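Local coordinates for competence damage-inducible protein A (PDB 5VU3) that is of unknown function but belongs to the CinA family, relatives of which include nicotinamide mononucleotide deamidases, at residues Val106-Ser111 against His158-Glu163; Val128-Asn133 against Glu139-Leu144; Val143-Asp148 against Val153-His158. One frame throughout, in Å; residues are numbered along the deposited sequence.

Interaction 1. Residues Val106-Ser111 against His158-Glu163; sequences VSIAIS and HYSLAE
Ile108 and Ile110 have nearly the same torsions, with chi1 at -56° in both and CG1 anti to the carbonyl carbon. The chain beyond is fully extended, with chi2 close to 180°. In Ile110 this carries the CG1-CD1 branch away from strand 106-112 and out to Ser160 on helix 149-167. In Ile108 the same chi1 sets CG2 anti to the backbone N, and it is CG2 that makes the closest contact. The CD1 methyl of Ile110 rests on Ser160 CB at 3.8 Å. It also lies 3.9 Å from Ser160 OG. Ile108 CG2 comes within 4.0 Å of Ser160 CB, while Ile108 CD1 passes 4.1 Å from Ser160 O. Ser160 CB is thus met by methyls from two residues on the same face of the strand. The interface is small, 134 Å² in all, and wholly buried. The two backbones come nearest at Ile108 and Ser160, whose CA atoms are 7.3 Å apart.

The hydroxyl of Ser160 finds its hydrogen-bond partner outside the strand. With chi1 at 71°, OG turns back to the helix and hydrogen-bonds to Val157 O. The contact across the segments is then purely van der Waals. Leu43 of helix 42-49 packs on both Ile110 and Ser160 and extends the apolar layer.

The intervening Ala109 points to the other face of the strand, where Ala95 of helix 88-101 covers it. A central strand with helices packed on both faces is the arrangement of a three-layer alpha/beta/alpha sandwich.

Interaction 2. Residues Val128-Asn133 against Glu139-Leu144; sequences VCFAWN and ETSRVL
Phe130 and Ser141 form the middle of three hydrogen-bonded pairs between antiparallel strands 128-133 and 139-144. Val128 with Val143 and Trp132 with Glu139 are the other two. Each pair exchanges two backbone hydrogen bonds. The straightest is Trp132 N to Glu139 O, 2.8 Å with an angle of 171° at the hydrogen. Between the pairs, Thr140 CA makes a C-H...O contact of 3.0 Å with Phe130 O.

Apolar contacts lie on both faces. On the face carrying Phe130, Trp132 and Val143, Val143 CG2 meets Phe130 CE1 at 3.9 Å. On the other face, Ala131 CB touches Thr140 CG2, also at 3.9 Å.

Polar and aromatic groups meet at the Trp132 edge. A chi1 of -56° sets Trp132 CG beside its backbone N and brings the CE3-CZ3-CH2 edge to Glu139 O and Ser141 OG. Ser141 OG lies near the indole plane, 3.2 Å from Trp132 CH2, and is hydrogen-bonded to Tyr159 OH. Trp132 NE1 donates to Ser160 O on the same helix, 149-167.

On the face with Ala131 and Thr140, Cys129 SG sits over the Arg142 guanidinium, offset toward its rim.

Six backbone bonds fix the register of this beta hairpin, and the side chains add mainly dispersion.

Interaction 3. Residues Val143-Asp148 against Val153-His158; sequences VLFSGD and VEKAVH
Lys155 is the first residue of helix segment 153-158 to meet the loop after strand 137-144. Its CB touches the ring of Phe145 obliquely, 3.5 Å from CD1 and 3.7 Å from CE1. The rest of the chain runs past Phe145 in the opposite sense and bends at chi3 (-99°), which takes the ammonium to Ser146. There Lys155 NZ donates to Ser146 O at 2.8 Å. The donor sits well above the carbonyl plane, and the C=O...N angle is 114°. Ser146 OG is also 2.8 Å from Lys155 NZ.

These residues belong to a strand-loop-helix connection, in which the chain leaves the edge strand and turns back over the sheet as helix 149-167. Asp148 is the N-cap of that helix, and its side chain caps a backbone N of the first turn. Asp151 OD1 accepts a hydrogen bond from Asp148 N.

Ala156 follows Lys155 and lies against the far end of the Phe145 ring. Its N lies over one face of the ring, near the rim. Ala156 CA is 3.8 Å from Phe145 CZ, and Ala156 CB is 4.0 Å from Phe145 CE2. The opposite face of the ring is covered by Val143 CG1, 3.5 Å above the plane and likewise offset toward the rim. Phe130 of strand 127-134 touches both Phe145 and Ala156.

From the N terminus, the first segment of these contacts lies on strand 106-112, the middle strand of the sheet. Interaction 1 closes the longest loop, returning from this strand to helix 149-167. Interactions 2 and 3 both fall within that loop. Interaction 2 closes the short hairpin of strands 127-134 and 137-144. Interaction 3 begins on Val143 and Leu144, where interaction 2 ends, and closes the turn into the helix. The two therefore follow one another along the chain. Strand 127-134 pairs with 106-112, and Tyr159 packs on Val143 and Phe145. Together the contacts tie the centre and one edge of the sheet to its C-terminal helix.

Interaction 1. Residues Val106-Ser111 against His158-Glu163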
ATOM      1  N   VAL A 106       3.411 -16.485   2.861  1.00 18.38           N
ATOM      2  CA  VAL A 106       4.251 -16.036   1.763  1.00 21.11           C
ATOM      3  C   VAL A 106       4.369 -14.523   1.855  1.00 20.56           C
ATOM      4  O   VAL A 106       3.396 -13.835   2.180  1.00 22.24           O
ATOM      5  CB  VAL A 106       3.666 -16.460   0.397  1.00 22.49           C
ATOM      6  CG1 VAL A 106       4.545 -15.973  -0.744  1.00 19.99           C
ATOM      7  CG2 VAL A 106       3.478 -17.981   0.331  1.00 22.47           C
ATOM      8  N   SER A 107       5.556 -14.002   1.567  1.00 20.06           N
ATOM      9  CA  SER A 107       5.749 -12.562   1.546  1.00 18.61           C
ATOM     10  C   SER A 107       6.621 -12.174   0.363  1.00 19.18           C
ATOM     11  O   SER A 107       7.452 -12.958  -0.104  1.00 18.84           O
ATOM     12  CB  SER A 107       6.376 -12.055   2.848  1.00 20.28           C
ATOM     13  OG  SER A 107       7.713 -12.518   2.988  1.00 22.18           O
ATOM     14  N   ILE A 108       6.398 -10.956  -0.127  1.00 16.68           N
ATOM     15  CA  ILE A 108       7.245 -10.300  -1.114  1.00 16.63           C
ATOM     16  C   ILE A 108       7.771  -9.020  -0.492  1.00 17.02           C
ATOM     17  O   ILE A 108       6.995  -8.237   0.068  1.00 18.82           O
ATOM     18  CB  ILE A 108       6.473  -9.964  -2.404  1.00 17.62           C
ATOM     19  CG1 ILE A 108       5.823 -11.210  -3.016  1.00 16.90           C
ATOM     20  CG2 ILE A 108       7.385  -9.233  -3.383  1.00 20.69           C
ATOM     21  CD1 ILE A 108       5.029 -10.897  -4.281  1.00 20.39           C
ATOM     22  N   ALA A 109       9.075  -8.795  -0.602  1.00 19.12           N
ATOM     23  CA  ALA A 109       9.667  -7.521  -0.227  1.00 19.64           C
ATOM     24  C   ALA A 109      10.347  -6.919  -1.444  1.00 19.65           C
ATOM     25  O   ALA A 109      11.029  -7.624  -2.193  1.00 20.63           O
ATOM     26  CB  ALA A 109      10.674  -7.683   0.925  1.00 18.72           C
ATOM     27  N   ILE A 110      10.164  -5.614  -1.642  1.00 16.21           N
ATOM     28  CA  ILE A 110      10.821  -4.882  -2.724  1.00 16.26           C
ATOM     29  C   ILE A 110      11.513  -3.665  -2.127  1.00 21.05           C
ATOM     30  O   ILE A 110      10.902  -2.923  -1.349  1.00 19.40           O
ATOM     31  CB  ILE A 110       9.817  -4.450  -3.808  1.00 20.76           C
ATOM     32  CG1 ILE A 110       9.049  -5.656  -4.348  1.00 22.45           C
ATOM     33  CG2 ILE A 110      10.523  -3.707  -4.926  1.00 19.65           C
ATOM     34  CD1 ILE A 110       8.007  -5.287  -5.395  1.00 21.07           C
ATOM     35  N   SER A 111      12.789  -3.467  -2.467  1.00 18.76           N
ATOM     36  CA  SER A 111      13.519  -2.277  -2.036  1.00 16.16           C
ATOM     37  C   SER A 111      14.420  -1.827  -3.177  1.00 19.68           C
ATOM     38  O   SER A 111      15.277  -2.595  -3.627  1.00 21.14           O
ATOM     39  CB  SER A 111      14.337  -2.551  -0.773  1.00 19.33           C
ATOM     40  OG  SER A 111      15.012  -1.381  -0.348  1.00 21.62           O
ATOM     41  N   HIS A 158       5.357  -6.036 -11.822  1.00 17.29           N
ATOM     42  CA  HIS A 158       5.142  -7.177 -12.691  1.00 18.03           C
ATOM     43  C   HIS A 158       6.142  -8.274 -12.418  1.00 21.55           C
ATOM     44  O   HIS A 158       5.802  -9.389 -12.298  1.00 19.07           O
ATOM     45  CB  HIS A 158       5.162  -6.760 -14.160  1.00 18.81           C
ATOM     46  CG  HIS A 158       4.986  -7.878 -15.145  1.00 19.78           C
ATOM     47  ND1 HIS A 158       5.988  -8.744 -15.476  1.00 17.85           N
ATOM     48  CD2 HIS A 158       3.918  -8.256 -15.875  1.00 17.70           C
ATOM     49  CE1 HIS A 158       5.552  -9.596 -16.374  1.00 19.66           C
ATOM     50  NE2 HIS A 158       4.294  -9.329 -16.623  1.00 21.60           N
ATOM     51  N   TYR A 159       7.394  -7.894 -12.311  1.00 16.00           N
ATOM     52  CA  TYR A 159       8.450  -8.876 -12.093  1.00 18.19           C
ATOM     53  C   TYR A 159       8.260  -9.619 -10.769  1.00 16.88           C
ATOM     54  O   TYR A 159       8.408 -10.845 -10.718  1.00 19.05           O
ATOM     55  CB  TYR A 159       9.818  -8.185 -12.154  1.00 18.89           C
ATOM     56  CG  TYR A 159      10.996  -9.056 -11.770  1.00 22.66           C
ATOM     57  CD1 TYR A 159      11.680  -9.805 -12.725  1.00 29.89           C
ATOM     58  CD2 TYR A 159      11.446  -9.106 -10.454  1.00 23.99           C
ATOM     59  CE1 TYR A 159      12.764 -10.599 -12.373  1.00 27.30           C
ATOM     60  CE2 TYR A 159      12.525  -9.889 -10.096  1.00 24.31           C
ATOM     61  CZ  TYR A 159      13.178 -10.634 -11.053  1.00 27.38           C
ATOM     62  OH  TYR A 159      14.249 -11.410 -10.677  1.00 31.44           O
ATOM     63  N   SER A 160       7.908  -8.902  -9.694  1.00 16.71           N
ATOM     64  CA  SER A 160       7.731  -9.569  -8.403  1.00 16.51           C
ATOM     65  C   SER A 160       6.620 -10.605  -8.473  1.00 21.49           C
ATOM     66  O   SER A 160       6.738 -11.695  -7.897  1.00 19.60           O
ATOM     67  CB  SER A 160       7.438  -8.548  -7.296  1.00 16.87           C
ATOM     68  OG  SER A 160       6.139  -7.979  -7.420  1.00 17.25           O
ATOM     69  N   LEU A 161       5.543 -10.292  -9.202  1.00 17.34           N
ATOM     70  CA  LEU A 161       4.414 -11.208  -9.299  1.00 19.35           C
ATOM     71  C   LEU A 161       4.729 -12.390 -10.204  1.00 20.28           C
ATOM     72  O   LEU A 161       4.364 -13.532  -9.893  1.00 19.97           O
ATOM     73  CB  LEU A 161       3.186 -10.454  -9.821  1.00 18.18           C
ATOM     74  CG  LEU A 161       2.621  -9.421  -8.837  1.00 20.86           C
ATOM     75  CD1 LEU A 161       1.723  -8.412  -9.571  1.00 18.18           C
ATOM     76  CD2 LEU A 161       1.848 -10.131  -7.728  1.00 21.94           C
ATOM     77  N   ALA A 162       5.374 -12.134 -11.349  1.00 18.84           N
ATOM     78  CA  ALA A 162       5.669 -13.208 -12.293  1.00 16.90           C
ATOM     79  C   ALA A 162       6.596 -14.241 -11.672  1.00 20.90           C
ATOM     80  O   ALA A 162       6.409 -15.453 -11.852  1.00 19.88           O
ATOM     81  CB  ALA A 162       6.292 -12.634 -13.566  1.00 17.73           C
ATOM     82  N   GLU A 163       7.604 -13.776 -10.936  1.00 18.03           N
ATOM     83  CA  GLU A 163       8.516 -14.694 -10.271  1.00 19.77           C
ATOM     84  C   GLU A 163       7.801 -15.531  -9.220  1.00 21.20           C
ATOM     85  O   GLU A 163       8.034 -16.739  -9.122  1.00 25.43           O
ATOM     86  CB  GLU A 163       9.667 -13.905  -9.651  1.00 24.03           C
ATOM     87  CG  GLU A 163      10.597 -13.306 -10.689  1.00 32.05           C
ATOM     88  CD  GLU A 163      10.939 -14.307 -11.779  1.00 41.82           C
ATOM     89  OE1 GLU A 163      11.813 -15.162 -11.525  1.00 41.42           O
ATOM     90  OE2 GLU A 163      10.331 -14.247 -12.876  1.00 45.16           O
TER

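Interaction 2. Residues Val128-Asn133 against Glu139-Leu144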
ATOM      1  N   VAL A 128      16.722  -2.448  -8.337  1.00 20.29           N
ATOM      2  CA  VAL A 128      15.714  -2.897  -7.377  1.00 21.53           C
ATOM      3  C   VAL A 128      16.054  -4.309  -6.914  1.00 20.31           C
ATOM      4  O   VAL A 128      16.341  -5.182  -7.738  1.00 20.38           O
ATOM      5  CB  VAL A 128      14.298  -2.861  -7.988  1.00 19.58           C
ATOM      6  CG1 VAL A 128      13.262  -3.175  -6.938  1.00 16.60           C
ATOM      7  CG2 VAL A 128      14.013  -1.494  -8.635  1.00 18.46           C
ATOM      8  N   CYS A 129      15.999  -4.542  -5.600  1.00 19.95           N
ATOM      9  CA  CYS A 129      16.147  -5.884  -5.048  1.00 18.52           C
ATOM     10  C   CYS A 129      14.806  -6.453  -4.595  1.00 15.33           C
ATOM     11  O   CYS A 129      13.904  -5.727  -4.167  1.00 18.95           O
ATOM     12  CB  CYS A 129      17.138  -5.913  -3.879  1.00 21.30           C
ATOM     13  SG  CYS A 129      18.819  -5.438  -4.320  1.00 22.05           S
ATOM     14  N   PHE A 130      14.692  -7.775  -4.689  1.00 16.98           N
ATOM     15  CA  PHE A 130      13.460  -8.496  -4.409  1.00 16.85           C
ATOM     16  C   PHE A 130      13.745  -9.643  -3.456  1.00 17.65           C
ATOM     17  O   PHE A 130      14.793 -10.282  -3.549  1.00 20.25           O
ATOM     18  CB  PHE A 130      12.844  -9.064  -5.701  1.00 17.37           C
ATOM     19  CG  PHE A 130      12.499  -8.017  -6.719  1.00 17.17           C
ATOM     20  CD1 PHE A 130      13.458  -7.530  -7.584  1.00 17.83           C
ATOM     21  CD2 PHE A 130      11.206  -7.523  -6.807  1.00 14.57           C
ATOM     22  CE1 PHE A 130      13.136  -6.556  -8.523  1.00 18.15           C
ATOM     23  CE2 PHE A 130      10.881  -6.553  -7.733  1.00 17.99           C
ATOM     24  CZ  PHE A 130      11.840  -6.075  -8.597  1.00 17.77           C
ATOM     25  N   ALA A 131      12.809  -9.906  -2.547  1.00 18.69           N
ATOM     26  CA  ALA A 131      12.838 -11.116  -1.741  1.00 19.04           C
ATOM     27  C   ALA A 131      11.475 -11.790  -1.812  1.00 18.73           C
ATOM     28  O   ALA A 131      10.433 -11.127  -1.725  1.00 20.01           O
ATOM     29  CB  ALA A 131      13.210 -10.830  -0.273  1.00 17.63           C
ATOM     30  N   TRP A 132      11.489 -13.111  -1.979  1.00 18.82           N
ATOM     31  CA  TRP A 132      10.290 -13.930  -1.872  1.00 21.74           C
ATOM     32  C   TRP A 132      10.531 -14.943  -0.762  1.00 21.87           C
ATOM     33  O   TRP A 132      11.430 -15.780  -0.871  1.00 26.48           O
ATOM     34  CB  TRP A 132       9.962 -14.643  -3.189  1.00 22.65           C
ATOM     35  CG  TRP A 132       9.804 -13.756  -4.409  1.00 20.63           C
ATOM     36  CD1 TRP A 132       8.633 -13.269  -4.926  1.00 20.41           C
ATOM     37  CD2 TRP A 132      10.849 -13.280  -5.272  1.00 19.07           C
ATOM     38  NE1 TRP A 132       8.889 -12.514  -6.053  1.00 19.54           N
ATOM     39  CE2 TRP A 132      10.240 -12.514  -6.290  1.00 20.32           C
ATOM     40  CE3 TRP A 132      12.240 -13.437  -5.292  1.00 21.63           C
ATOM     41  CZ2 TRP A 132      10.977 -11.895  -7.301  1.00 19.83           C
ATOM     42  CZ3 TRP A 132      12.968 -12.821  -6.298  1.00 23.22           C
ATOM     43  CH2 TRP A 132      12.335 -12.065  -7.290  1.00 22.89           C
ATOM     44  N   ASN A 133       9.752 -14.846   0.308  1.00 27.04           N
ATOM     45  CA  ASN A 133       9.804 -15.783   1.423  1.00 23.50           C
ATOM     46  C   ASN A 133       8.566 -16.667   1.324  1.00 25.71           C
ATOM     47  O   ASN A 133       7.437 -16.187   1.478  1.00 22.65           O
ATOM     48  CB  ASN A 133       9.871 -15.040   2.760  1.00 21.69           C
ATOM     49  CG  ASN A 133       9.990 -15.972   3.946  1.00 24.29           C
ATOM     50  OD1 ASN A 133       9.355 -17.023   3.983  1.00 28.12           O
ATOM     51  ND2 ASN A 133      10.788 -15.581   4.939  1.00 25.79           N
ATOM     52  N   GLU A 139      14.158 -16.577  -1.405  1.00 26.95           N
ATOM     53  CA  GLU A 139      14.940 -16.332  -2.605  1.00 27.57           C
ATOM     54  C   GLU A 139      14.981 -14.833  -2.870  1.00 22.62           C
ATOM     55  O   GLU A 139      14.020 -14.114  -2.586  1.00 19.02           O
ATOM     56  CB  GLU A 139      14.354 -17.060  -3.818  1.00 38.18           C
ATOM     57  CG  GLU A 139      15.282 -17.038  -5.017  1.00 48.34           C
ATOM     58  CD  GLU A 139      16.281 -18.176  -5.002  1.00 57.56           C
ATOM     59  OE1 GLU A 139      16.335 -18.919  -3.994  1.00 58.34           O
ATOM     60  OE2 GLU A 139      17.041 -18.300  -5.987  1.00 62.16           O
ATOM     61  N   THR A 140      16.098 -14.361  -3.419  1.00 20.64           N
ATOM     62  CA  THR A 140      16.274 -12.942  -3.681  1.00 20.84           C
ATOM     63  C   THR A 140      16.809 -12.722  -5.090  1.00 22.51           C
ATOM     64  O   THR A 140      17.345 -13.635  -5.731  1.00 26.07           O
ATOM     65  CB  THR A 140      17.233 -12.290  -2.670  1.00 22.42           C
ATOM     66  OG1 THR A 140      18.504 -12.941  -2.744  1.00 22.62           O
ATOM     67  CG2 THR A 140      16.687 -12.401  -1.248  1.00 21.55           C
ATOM     68  N   SER A 141      16.685 -11.483  -5.556  1.00 19.31           N
ATOM     69  CA  SER A 141      17.296 -11.113  -6.824  1.00 22.29           C
ATOM     70  C   SER A 141      17.591  -9.623  -6.829  1.00 24.70           C
ATOM     71  O   SER A 141      17.046  -8.851  -6.035  1.00 26.05           O
ATOM     72  CB  SER A 141      16.396 -11.474  -8.010  1.00 25.97           C
ATOM     73  OG  SER A 141      15.200 -10.735  -7.948  1.00 34.08           O
ATOM     74  N   ARG A 142      18.463  -9.231  -7.752  1.00 23.70           N
ATOM     75  CA  ARG A 142      18.870  -7.846  -7.941  1.00 23.00           C
ATOM     76  C   ARG A 142      18.695  -7.522  -9.415  1.00 21.30           C
ATOM     77  O   ARG A 142      19.263  -8.211 -10.266  1.00 20.97           O
ATOM     78  CB  ARG A 142      20.327  -7.639  -7.505  1.00 25.84           C
ATOM     79  CG  ARG A 142      20.880  -6.263  -7.819  1.00 31.86           C
ATOM     80  CD  ARG A 142      22.353  -6.174  -7.439  1.00 40.64           C
ATOM     81  NE  ARG A 142      22.523  -5.999  -6.002  1.00 43.96           N
ATOM     82  CZ  ARG A 142      22.608  -4.816  -5.400  1.00 45.39           C
ATOM     83  NH1 ARG A 142      22.548  -3.700  -6.116  1.00 43.14           N
ATOM     84  NH2 ARG A 142      22.757  -4.752  -4.080  1.00 43.48           N
ATOM     85  N   VAL A 143      17.896  -6.500  -9.720  1.00 19.42           N
ATOM     86  CA  VAL A 143      17.505  -6.202 -11.096  1.00 19.20           C
ATOM     87  C   VAL A 143      17.752  -4.732 -11.394  1.00 20.93           C
ATOM     88  O   VAL A 143      17.549  -3.867 -10.534  1.00 25.19           O
ATOM     89  CB  VAL A 143      16.026  -6.555 -11.358  1.00 16.60           C
ATOM     90  CG1 VAL A 143      15.662  -6.304 -12.821  1.00 19.30           C
ATOM     91  CG2 VAL A 143      15.732  -7.999 -10.975  1.00 17.27           C
ATOM     92  N   LEU A 144      18.199  -4.448 -12.617  1.00 21.79           N
ATOM     93  CA  LEU A 144      18.269  -3.089 -13.129  1.00 18.70           C
ATOM     94  C   LEU A 144      17.178  -2.916 -14.177  1.00 18.48           C
ATOM     95  O   LEU A 144      17.197  -3.603 -15.204  1.00 19.32           O
ATOM     96  CB  LEU A 144      19.637  -2.792 -13.736  1.00 22.87           C
ATOM     97  CG  LEU A 144      19.706  -1.435 -14.431  1.00 27.07           C
ATOM     98  CD1 LEU A 144      19.684  -0.326 -13.390  1.00 26.87           C
ATOM     99  CD2 LEU A 144      20.952  -1.324 -15.301  1.00 26.89           C
TER

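Interaction 3. Residues Val143-Asp148 against Val153-His158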
ATOM      1  N   VAL A 143      17.896  -6.500  -9.720  1.00 19.42           N
ATOM      2  CA  VAL A 143      17.505  -6.202 -11.096  1.00 19.20           C
ATOM      3  C   VAL A 143      17.752  -4.732 -11.394  1.00 20.93           C
ATOM      4  O   VAL A 143      17.549  -3.867 -10.534  1.00 25.19           O
ATOM      5  CB  VAL A 143      16.026  -6.555 -11.358  1.00 16.60           C
ATOM      6  CG1 VAL A 143      15.662  -6.304 -12.821  1.00 19.30           C
ATOM      7  CG2 VAL A 143      15.732  -7.999 -10.975  1.00 17.27           C
ATOM      8  N   LEU A 144      18.199  -4.448 -12.617  1.00 21.79           N
ATOM      9  CA  LEU A 144      18.269  -3.089 -13.129  1.00 18.70           C
ATOM     10  C   LEU A 144      17.178  -2.916 -14.177  1.00 18.48           C
ATOM     11  O   LEU A 144      17.197  -3.603 -15.204  1.00 19.32           O
ATOM     12  CB  LEU A 144      19.637  -2.792 -13.736  1.00 22.87           C
ATOM     13  CG  LEU A 144      19.706  -1.435 -14.431  1.00 27.07           C
ATOM     14  CD1 LEU A 144      19.684  -0.326 -13.390  1.00 26.87           C
ATOM     15  CD2 LEU A 144      20.952  -1.324 -15.301  1.00 26.89           C
ATOM     16  N   PHE A 145      16.245  -2.002 -13.918  1.00 16.37           N
ATOM     17  CA  PHE A 145      15.167  -1.671 -14.847  1.00 17.52           C
ATOM     18  C   PHE A 145      15.471  -0.365 -15.578  1.00 20.75           C
ATOM     19  O   PHE A 145      15.993   0.585 -14.983  1.00 18.89           O
ATOM     20  CB  PHE A 145      13.837  -1.523 -14.110  1.00 15.49           C
ATOM     21  CG  PHE A 145      13.356  -2.779 -13.444  1.00 19.43           C
ATOM     22  CD1 PHE A 145      12.682  -3.751 -14.174  1.00 21.20           C
ATOM     23  CD2 PHE A 145      13.564  -2.983 -12.081  1.00 20.17           C
ATOM     24  CE1 PHE A 145      12.228  -4.908 -13.564  1.00 20.74           C
ATOM     25  CE2 PHE A 145      13.114  -4.133 -11.461  1.00 17.78           C
ATOM     26  CZ  PHE A 145      12.446  -5.102 -12.205  1.00 18.55           C
ATOM     27  N   SER A 146      15.105  -0.304 -16.856  1.00 20.26           N
ATOM     28  CA  SER A 146      15.273   0.918 -17.631  1.00 21.47           C
ATOM     29  C   SER A 146      14.068   1.843 -17.456  1.00 21.08           C
ATOM     30  O   SER A 146      12.996   1.435 -16.999  1.00 21.35           O
ATOM     31  CB  SER A 146      15.462   0.596 -19.117  1.00 20.38           C
ATOM     32  OG  SER A 146      14.254   0.102 -19.683  1.00 23.97           O
ATOM     33  N   GLY A 147      14.268   3.112 -17.812  1.00 22.39           N
ATOM     34  CA  GLY A 147      13.192   4.087 -17.863  1.00 24.97           C
ATOM     35  C   GLY A 147      13.134   4.967 -16.631  1.00 22.36           C
ATOM     36  O   GLY A 147      14.030   4.974 -15.784  1.00 23.78           O
ATOM     37  N   ASP A 148      12.038   5.717 -16.529  1.00 20.73           N
ATOM     38  CA  ASP A 148      11.873   6.645 -15.419  1.00 24.53           C
ATOM     39  C   ASP A 148      11.196   5.936 -14.243  1.00 22.95           C
ATOM     40  O   ASP A 148      10.929   4.731 -14.291  1.00 21.58           O
ATOM     41  CB  ASP A 148      11.133   7.900 -15.882  1.00 25.25           C
ATOM     42  CG  ASP A 148       9.674   7.649 -16.245  1.00 31.33           C
ATOM     43  OD1 ASP A 148       9.118   6.558 -15.970  1.00 30.30           O
ATOM     44  OD2 ASP A 148       9.072   8.574 -16.830  1.00 35.92           O
ATOM     45  N   VAL A 153       8.737   1.237 -11.510  1.00 18.17           N
ATOM     46  CA  VAL A 153       7.721   0.708 -10.593  1.00 16.80           C
ATOM     47  C   VAL A 153       6.831  -0.295 -11.312  1.00 17.53           C
ATOM     48  O   VAL A 153       6.569  -1.400 -10.803  1.00 17.13           O
ATOM     49  CB  VAL A 153       6.898   1.862  -9.988  1.00 18.89           C
ATOM     50  CG1 VAL A 153       5.650   1.328  -9.308  1.00 18.82           C
ATOM     51  CG2 VAL A 153       7.751   2.639  -8.998  1.00 20.65           C
ATOM     52  N   GLU A 154       6.342   0.074 -12.501  1.00 14.72           N
ATOM     53  CA  GLU A 154       5.501  -0.820 -13.293  1.00 15.85           C
ATOM     54  C   GLU A 154       6.187  -2.162 -13.515  1.00 20.86           C
ATOM     55  O   GLU A 154       5.609  -3.228 -13.274  1.00 17.65           O
ATOM     56  CB  GLU A 154       5.165  -0.166 -14.640  1.00 15.35           C
ATOM     57  CG  GLU A 154       4.335  -1.055 -15.588  1.00 20.84           C
ATOM     58  CD  GLU A 154       4.148  -0.449 -16.979  1.00 26.47           C
ATOM     59  OE1 GLU A 154       4.096  -1.213 -17.971  1.00 30.94           O
ATOM     60  OE2 GLU A 154       4.052   0.788 -17.090  1.00 30.29           O
ATOM     61  N   LYS A 155       7.426  -2.126 -13.993  1.00 14.92           N
ATOM     62  CA  LYS A 155       8.128  -3.364 -14.305  1.00 16.07           C
ATOM     63  C   LYS A 155       8.469  -4.145 -13.042  1.00 18.99           C
ATOM     64  O   LYS A 155       8.410  -5.382 -13.045  1.00 19.82           O
ATOM     65  CB  LYS A 155       9.384  -3.015 -15.094  1.00 16.22           C
ATOM     66  CG  LYS A 155       9.116  -2.228 -16.379  1.00 20.83           C
ATOM     67  CD  LYS A 155      10.250  -2.435 -17.344  1.00 23.77           C
ATOM     68  CE  LYS A 155      11.142  -1.187 -17.183  1.00 24.61           C
ATOM     69  NZ  LYS A 155      11.944  -0.762 -18.351  1.00 20.90           N
ATOM     70  N   ALA A 156       8.791  -3.443 -11.953  1.00 15.86           N
ATOM     71  CA  ALA A 156       9.136  -4.135 -10.713  1.00 17.34           C
ATOM     72  C   ALA A 156       7.929  -4.861 -10.138  1.00 16.41           C
ATOM     73  O   ALA A 156       8.048  -5.996  -9.658  1.00 15.93           O
ATOM     74  CB  ALA A 156       9.703  -3.149  -9.695  1.00 18.79           C
ATOM     75  N   VAL A 157       6.758  -4.226 -10.180  1.00 16.67           N
ATOM     76  CA  VAL A 157       5.539  -4.878  -9.709  1.00 17.64           C
ATOM     77  C   VAL A 157       5.268  -6.140 -10.517  1.00 18.69           C
ATOM     78  O   VAL A 157       5.004  -7.213  -9.959  1.00 16.72           O
ATOM     79  CB  VAL A 157       4.353  -3.899  -9.764  1.00 17.56           C
ATOM     80  CG1 VAL A 157       3.024  -4.651  -9.597  1.00 16.78           C
ATOM     81  CG2 VAL A 157       4.505  -2.833  -8.682  1.00 16.76           C
ATOM     82  N   HIS A 158       5.357  -6.036 -11.822  1.00 17.29           N
ATOM     83  CA  HIS A 158       5.142  -7.177 -12.691  1.00 18.03           C
ATOM     84  C   HIS A 158       6.142  -8.274 -12.418  1.00 21.55           C
ATOM     85  O   HIS A 158       5.802  -9.389 -12.298  1.00 19.07           O
ATOM     86  CB  HIS A 158       5.162  -6.760 -14.160  1.00 18.81           C
ATOM     87  CG  HIS A 158       4.986  -7.878 -15.145  1.00 19.78           C
ATOM     88  ND1 HIS A 158       5.988  -8.744 -15.476  1.00 17.85           N
ATOM     89  CD2 HIS A 158       3.918  -8.256 -15.875  1.00 17.70           C
ATOM     90  CE1 HIS A 158       5.552  -9.596 -16.374  1.00 19.66           C
ATOM     91  NE2 HIS A 158       4.294  -9.329 -16.623  1.00 21.60           N
TER